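PDB 2AU3: DNA primase from Aquifex aeolicus, which probably synthesises the short RNA primers that DNA polymerase extends during replication, using a zinc-binding domain joined to a TOPRIM-containing RNA polymerase core. Local coordinates for residues A[104-109]-A[222-227]; A[114-119]-A[201-206]. All blocks are in the same frame, centred on the assembly; numbering follows the deposited sequence.

Contact 1. Residues A[104-109]-A[222-227]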
loop_
_atom_site.group_PDB
_atom_site.type_symbol
_atom_site.label_atom_id
_atom_site.label_comp_id
_atom_site.label_asym_id
_atom_site.label_seq_id
_atom_site.Cartn_x
_atom_site.Cartn_y
_atom_site.Cartn_z
ATOM N N LYS A 104 -9.597 13.302 14.691
ATOM C CA LYS A 104 -9.286 14.419 13.803
ATOM C C LYS A 104 -8.027 14.150 13.002
ATOM O O LYS A 104 -7.928 14.576 11.864
ATOM C CB LYS A 104 -9.137 15.736 14.570
ATOM C CG LYS A 104 -10.402 16.281 15.225
ATOM C CD LYS A 104 -10.099 17.599 15.992
ATOM C CE LYS A 104 -8.588 17.714 16.379
ATOM N NZ LYS A 104 -8.195 18.897 17.219
ATOM N N VAL A 105 -7.053 13.494 13.623
ATOM C CA VAL A 105 -5.817 13.092 12.931
ATOM C C VAL A 105 -6.139 12.308 11.636
ATOM O O VAL A 105 -5.712 12.682 10.534
ATOM C CB VAL A 105 -4.876 12.329 13.905
ATOM C CG1 VAL A 105 -3.697 11.638 13.170
ATOM C CG2 VAL A 105 -4.324 13.304 14.957
ATOM N N TYR A 106 -6.970 11.273 11.762
ATOM C CA TYR A 106 -7.317 10.442 10.609
ATOM C C TYR A 106 -8.093 11.238 9.582
ATOM O O TYR A 106 -7.906 11.063 8.382
ATOM C CB TYR A 106 -8.118 9.200 11.052
ATOM C CG TYR A 106 -7.246 8.190 11.769
ATOM C CD1 TYR A 106 -6.392 7.333 11.045
ATOM C CD2 TYR A 106 -7.225 8.121 13.159
ATOM C CE1 TYR A 106 -5.565 6.406 11.696
ATOM C CE2 TYR A 106 -6.384 7.210 13.829
ATOM C CZ TYR A 106 -5.555 6.351 13.088
ATOM O OH TYR A 106 -4.723 5.452 13.738
ATOM N N VAL A 107 -8.959 12.135 10.053
ATOM C CA VAL A 107 -9.718 12.959 9.140
ATOM C C VAL A 107 -8.786 13.928 8.423
ATOM O O VAL A 107 -8.979 14.190 7.238
ATOM C CB VAL A 107 -10.899 13.690 9.834
ATOM C CG1 VAL A 107 -11.457 14.824 8.955
ATOM C CG2 VAL A 107 -12.000 12.695 10.175
ATOM N N ALA A 108 -7.767 14.426 9.128
ATOM C CA ALA A 108 -6.794 15.342 8.531
ATOM C C ALA A 108 -5.947 14.622 7.485
ATOM O O ALA A 108 -5.722 15.136 6.389
ATOM C CB ALA A 108 -5.879 15.955 9.605
ATOM N N LEU A 109 -5.430 13.459 7.861
ATOM C CA LEU A 109 -4.679 12.631 6.917
ATOM C C LEU A 109 -5.462 12.460 5.627
ATOM O O LEU A 109 -4.917 12.590 4.544
ATOM C CB LEU A 109 -4.319 11.274 7.548
ATOM C CG LEU A 109 -3.079 11.393 8.447
ATOM C CD1 LEU A 109 -2.942 10.187 9.413
ATOM C CD2 LEU A 109 -1.801 11.566 7.585
ATOM N N SER A 222 5.271 7.671 14.273
ATOM C CA SER A 222 4.425 8.399 15.213
ATOM C C SER A 222 3.394 7.428 15.737
ATOM O O SER A 222 3.439 6.234 15.416
ATOM C CB SER A 222 3.737 9.564 14.511
ATOM O OG SER A 222 2.862 9.106 13.484
ATOM N N ARG A 223 2.460 7.929 16.535
ATOM C CA ARG A 223 1.359 7.100 17.001
ATOM C C ARG A 223 0.595 6.444 15.860
ATOM O O ARG A 223 0.270 5.267 15.938
ATOM C CB ARG A 223 0.386 7.909 17.861
ATOM C CG ARG A 223 -0.467 7.048 18.794
ATOM C CD ARG A 223 -1.313 7.871 19.789
ATOM N NE ARG A 223 -2.152 8.848 19.085
ATOM C CZ ARG A 223 -3.337 8.572 18.544
ATOM N NH1 ARG A 223 -3.857 7.352 18.645
ATOM N NH2 ARG A 223 -4.017 9.521 17.916
ATOM N N VAL A 224 0.300 7.215 14.817
ATOM C CA VAL A 224 -0.565 6.753 13.728
ATOM C C VAL A 224 0.205 5.957 12.654
ATOM O O VAL A 224 -0.362 5.070 12.016
ATOM C CB VAL A 224 -1.382 7.940 13.092
ATOM C CG1 VAL A 224 -0.519 8.848 12.194
ATOM C CG2 VAL A 224 -2.599 7.427 12.320
ATOM N N PHE A 225 1.496 6.262 12.483
ATOM C CA PHE A 225 2.281 5.705 11.376
ATOM C C PHE A 225 3.540 4.953 11.874
ATOM O O PHE A 225 4.439 5.545 12.476
ATOM C CB PHE A 225 2.662 6.842 10.402
ATOM C CG PHE A 225 3.482 6.392 9.220
ATOM C CD1 PHE A 225 2.880 5.755 8.153
ATOM C CD2 PHE A 225 4.858 6.603 9.187
ATOM C CE1 PHE A 225 3.646 5.315 7.061
ATOM C CE2 PHE A 225 5.622 6.182 8.119
ATOM C CZ PHE A 225 5.023 5.548 7.048
ATOM N N LYS A 226 3.596 3.643 11.636
ATOM C CA LYS A 226 4.827 2.892 11.893
ATOM C C LYS A 226 5.245 2.162 10.623
ATOM O O LYS A 226 4.574 1.206 10.207
ATOM C CB LYS A 226 4.645 1.907 13.054
ATOM C CG LYS A 226 3.842 2.458 14.267
ATOM C CD LYS A 226 4.707 2.563 15.512
ATOM C CE LYS A 226 3.959 3.217 16.704
ATOM N NZ LYS A 226 2.656 2.575 17.047
ATOM N N LYS A 227 6.334 2.623 10.005
ATOM C CA LYS A 227 6.736 2.101 8.695
ATOM C C LYS A 227 7.037 0.608 8.754
ATOM O O LYS A 227 6.643 -0.135 7.863
ATOM C CB LYS A 227 7.883 2.918 8.053
ATOM C CG LYS A 227 9.272 2.724 8.653
ATOM C CD LYS A 227 10.167 3.940 8.434
ATOM C CE LYS A 227 10.960 3.858 7.136
ATOM N NZ LYS A 227 11.640 5.175 6.786
HETATM O O HOH W 1 -2.696 4.109 12.569
#
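Val224 pushes its two methyls against one side of a helix, where Leu109, Val105 and Tyr106 receive them. The closest sound apolar contact is from Leu109, whose CD1 meets Val224 CG1 at 3.9 Å, the two branches meeting end to end. Val105, one turn earlier, is farther off but broadly covered by the loop, its CG1 standing 4.3 Å from CG1 of Val224. The other methyl, CG2, lies anti to the backbone N of Val224, which brings it alongside the Tyr106 ring near CE1, CZ and OH; the ring and the valine run past one another with opposite headings, and the modelled spacing there is too short to be trusted in detail.

These residues join helix 101-122 to the loop between strands 216-218 and 231-232, in the N-terminal part of the primase catalytic core. The loop itself is tied by a backbone bond from Ser222 N to Phe225 O, 2.9 Å, and by a weak return bond from Phe225 N to Ser222 OG, 3.3 Å. Leu109 also packs on Phe203 of strand 200-207.

No direct hydrogen bond crosses the contact; a water does the polar work. It sits in the plane of the Tyr106 ring at its hydroxyl edge, 2.7 Å from Tyr106 OH, and donates to Val224 O at 2.6 Å. A leucine in place of Tyr106 would probably leave this water without its mate on the helix and uncover one flank of Val224.

Charged groups outside the apolar patch add to this: Arg199 makes a cation-pi contact with the Tyr106 ring, and Arg223 NH2 forms a salt bridge with Asp102, tying the loop back to the same helix.

Contact 2. Residues A[114-119]-A[201-206]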
loop_
_atom_site.group_PDB
_atom_site.type_symbol
_atom_site.label_atom_id
_atom_site.label_comp_id
_atom_site.label_asym_id
_atom_site.label_seq_id
_atom_site.Cartn_x
_atom_site.Cartn_y
_atom_site.Cartn_z
ATOM N N ASP A 114 -6.732 14.212 -0.161
ATOM C CA ASP A 114 -7.609 14.799 -1.194
ATOM C C ASP A 114 -7.002 16.043 -1.805
ATOM O O ASP A 114 -7.172 16.309 -3.006
ATOM C CB ASP A 114 -8.975 15.173 -0.596
ATOM C CG ASP A 114 -9.730 13.956 -0.035
ATOM O OD1 ASP A 114 -9.552 12.814 -0.542
ATOM O OD2 ASP A 114 -10.509 14.058 0.938
ATOM N N PHE A 115 -6.317 16.819 -0.972
ATOM C CA PHE A 115 -5.644 18.041 -1.405
ATOM C C PHE A 115 -4.526 17.725 -2.417
ATOM O O PHE A 115 -4.434 18.332 -3.498
ATOM C CB PHE A 115 -5.072 18.781 -0.178
ATOM C CG PHE A 115 -4.064 19.830 -0.527
ATOM C CD1 PHE A 115 -4.457 21.003 -1.167
ATOM C CD2 PHE A 115 -2.717 19.632 -0.254
ATOM C CE1 PHE A 115 -3.518 21.978 -1.526
ATOM C CE2 PHE A 115 -1.772 20.598 -0.598
ATOM C CZ PHE A 115 -2.185 21.783 -1.231
ATOM N N TYR A 116 -3.687 16.764 -2.055
ATOM C CA TYR A 116 -2.608 16.302 -2.925
ATOM C C TYR A 116 -3.113 15.691 -4.241
ATOM O O TYR A 116 -2.514 15.914 -5.304
ATOM C CB TYR A 116 -1.789 15.265 -2.204
ATOM C CG TYR A 116 -0.911 15.773 -1.094
ATOM C CD1 TYR A 116 -0.331 17.045 -1.142
ATOM C CD2 TYR A 116 -0.608 14.955 -0.011
ATOM C CE1 TYR A 116 0.507 17.498 -0.087
ATOM C CE2 TYR A 116 0.256 15.388 1.015
ATOM C CZ TYR A 116 0.806 16.641 0.956
ATOM O OH TYR A 116 1.650 17.041 1.959
ATOM N N ARG A 117 -4.170 14.888 -4.154
ATOM C CA ARG A 117 -4.804 14.314 -5.345
ATOM C C ARG A 117 -5.268 15.417 -6.291
ATOM O O ARG A 117 -4.976 15.379 -7.474
ATOM C CB ARG A 117 -5.995 13.417 -4.974
ATOM C CG ARG A 117 -6.757 12.929 -6.180
ATOM C CD ARG A 117 -8.162 12.365 -5.881
ATOM N NE ARG A 117 -8.105 11.277 -4.912
ATOM C CZ ARG A 117 -8.608 11.362 -3.692
ATOM N NH1 ARG A 117 -9.220 12.482 -3.324
ATOM N NH2 ARG A 117 -8.516 10.333 -2.843
ATOM N N GLU A 118 -5.983 16.406 -5.757
ATOM C CA GLU A 118 -6.435 17.532 -6.567
ATOM C C GLU A 118 -5.245 18.260 -7.166
ATOM O O GLU A 118 -5.307 18.745 -8.297
ATOM C CB GLU A 118 -7.219 18.532 -5.705
ATOM C CG GLU A 118 -8.549 18.964 -6.304
ATOM C CD GLU A 118 -8.531 20.393 -6.821
ATOM O OE1 GLU A 118 -8.152 20.572 -8.006
ATOM O OE2 GLU A 118 -8.895 21.340 -6.054
ATOM N N SER A 119 -4.185 18.381 -6.377
ATOM C CA SER A 119 -3.013 19.119 -6.782
ATOM C C SER A 119 -2.291 18.402 -7.929
ATOM O O SER A 119 -1.811 19.036 -8.853
ATOM C CB SER A 119 -2.105 19.330 -5.586
ATOM O OG SER A 119 -2.764 20.123 -4.587
ATOM N N ILE A 201 -2.593 6.580 6.617
ATOM C CA ILE A 201 -1.884 6.782 7.873
ATOM C C ILE A 201 -0.651 7.672 7.696
ATOM O O ILE A 201 -0.021 8.048 8.675
ATOM C CB ILE A 201 -1.493 5.435 8.543
ATOM C CG1 ILE A 201 -0.681 4.541 7.574
ATOM C CG2 ILE A 201 -2.735 4.722 9.080
ATOM C CD1 ILE A 201 0.023 3.382 8.285
ATOM N N GLY A 202 -0.329 8.008 6.456
ATOM C CA GLY A 202 0.818 8.854 6.135
ATOM C C GLY A 202 1.111 8.843 4.654
ATOM O O GLY A 202 0.254 8.424 3.830
ATOM N N PHE A 203 2.315 9.317 4.304
ATOM C CA PHE A 203 2.725 9.459 2.904
ATOM C C PHE A 203 4.181 9.074 2.672
ATOM O O PHE A 203 5.011 9.204 3.569
ATOM C CB PHE A 203 2.531 10.899 2.447
ATOM C CG PHE A 203 1.130 11.411 2.657
ATOM C CD1 PHE A 203 0.105 11.048 1.779
ATOM C CD2 PHE A 203 0.834 12.232 3.742
ATOM C CE1 PHE A 203 -1.203 11.516 1.977
ATOM C CE2 PHE A 203 -0.469 12.723 3.942
ATOM C CZ PHE A 203 -1.484 12.355 3.088
ATOM N N GLY A 204 4.451 8.584 1.465
ATOM C CA GLY A 204 5.761 8.667 0.839
ATOM C C GLY A 204 5.760 9.812 -0.185
ATOM O O GLY A 204 4.715 10.186 -0.707
ATOM N N GLY A 205 6.932 10.388 -0.432
ATOM C CA GLY A 205 7.087 11.450 -1.392
ATOM C C GLY A 205 8.339 11.219 -2.222
ATOM O O GLY A 205 9.433 11.049 -1.677
ATOM N N ARG A 206 8.165 11.229 -3.534
ATOM C CA ARG A 206 9.264 11.017 -4.490
ATOM C C ARG A 206 9.605 12.379 -5.053
ATOM O O ARG A 206 8.776 13.001 -5.671
ATOM C CB ARG A 206 8.768 10.112 -5.634
ATOM C CG ARG A 206 9.652 10.084 -6.902
ATOM C CD ARG A 206 11.134 9.892 -6.616
ATOM N NE ARG A 206 11.688 8.739 -7.324
ATOM C CZ ARG A 206 12.698 8.795 -8.182
ATOM N NH1 ARG A 206 13.287 9.960 -8.449
ATOM N NH2 ARG A 206 13.125 7.682 -8.775
#
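Tyr116 sets the edge of its ring against one face of Phe203, a T-shaped pair with ring centres 5.2 Å apart and planes at 82°. The CD2-CE2 side does the touching: CD2 lies 4.0 Å from Phe203 CE1, while CE2 stands over the middle of the phenylalanine ring, 4.0 Å from Phe203 CE2. Both side chains leave their backbones toward the other segment. In Phe203 the CG is anti to the carbonyl carbon (chi1 -55°), which carries the ring off the strand to the helix. The backbones stay well apart, Tyr116 CA and Phe203 CA being 10.5 Å from each other. Between the two segments these rings make the contact; Phe203 also packs on Val112 and Cys113 of the same helix.

Around the pair the packing is close and buried. Helix 101-122 lies against the four-stranded antiparallel sheet of the catalytic core's N-terminal region, and Val190 of the adjoining strand 188-194 touches both side chains. On strand 200-207, Ile201 and Gly202 together oppose Ile193 in a classic beta bulge just before Phe203. The hydroxyl of Tyr116, a buried residue, is hydrogen-bonded to Asp183 OD2, which anchors the far end of the ring.

Other sides of the helix are buried too. Phe115 packs on Leu154 and Val157 of helix 151-161, and its O accepts from Ser119 N and, at 2.7 Å, from Ser119 OG, the donors coming from opposite faces of the carbonyl plane. Arg117 NH1 forms a salt bridge with Asp114 OD1 at 2.8 Å, met on the anti side of the carboxylate and 31° out of its plane; Arg117 also pairs with Asp144, and Asp114 with Lys69. Of residues 114-119 only Glu118 is exposed, reaching a salt bridge with Lys122 on the solvent side.

Overall arrangement
Both contacts draw on helix 101-122, contact 1 on its first half and contact 2 on its second, and their centres lie 13 Å apart. Along the chain the order is 104-109, 114-119, 201-206, 222-227, so the span between the segments of contact 2 falls wholly within that of contact 1. Strand 200-207 connects them in space: Val224 CG1 lies 3.6 Å from Ile201 O, and Leu109 O lies 3.7 Å from Phe203 CZ. The helix therefore meets both the four-stranded sheet and the loop that leaves its edge strand 216-218, forming one continuous interface in the catalytic core, away from the zinc site and the predicted magnesium ligands.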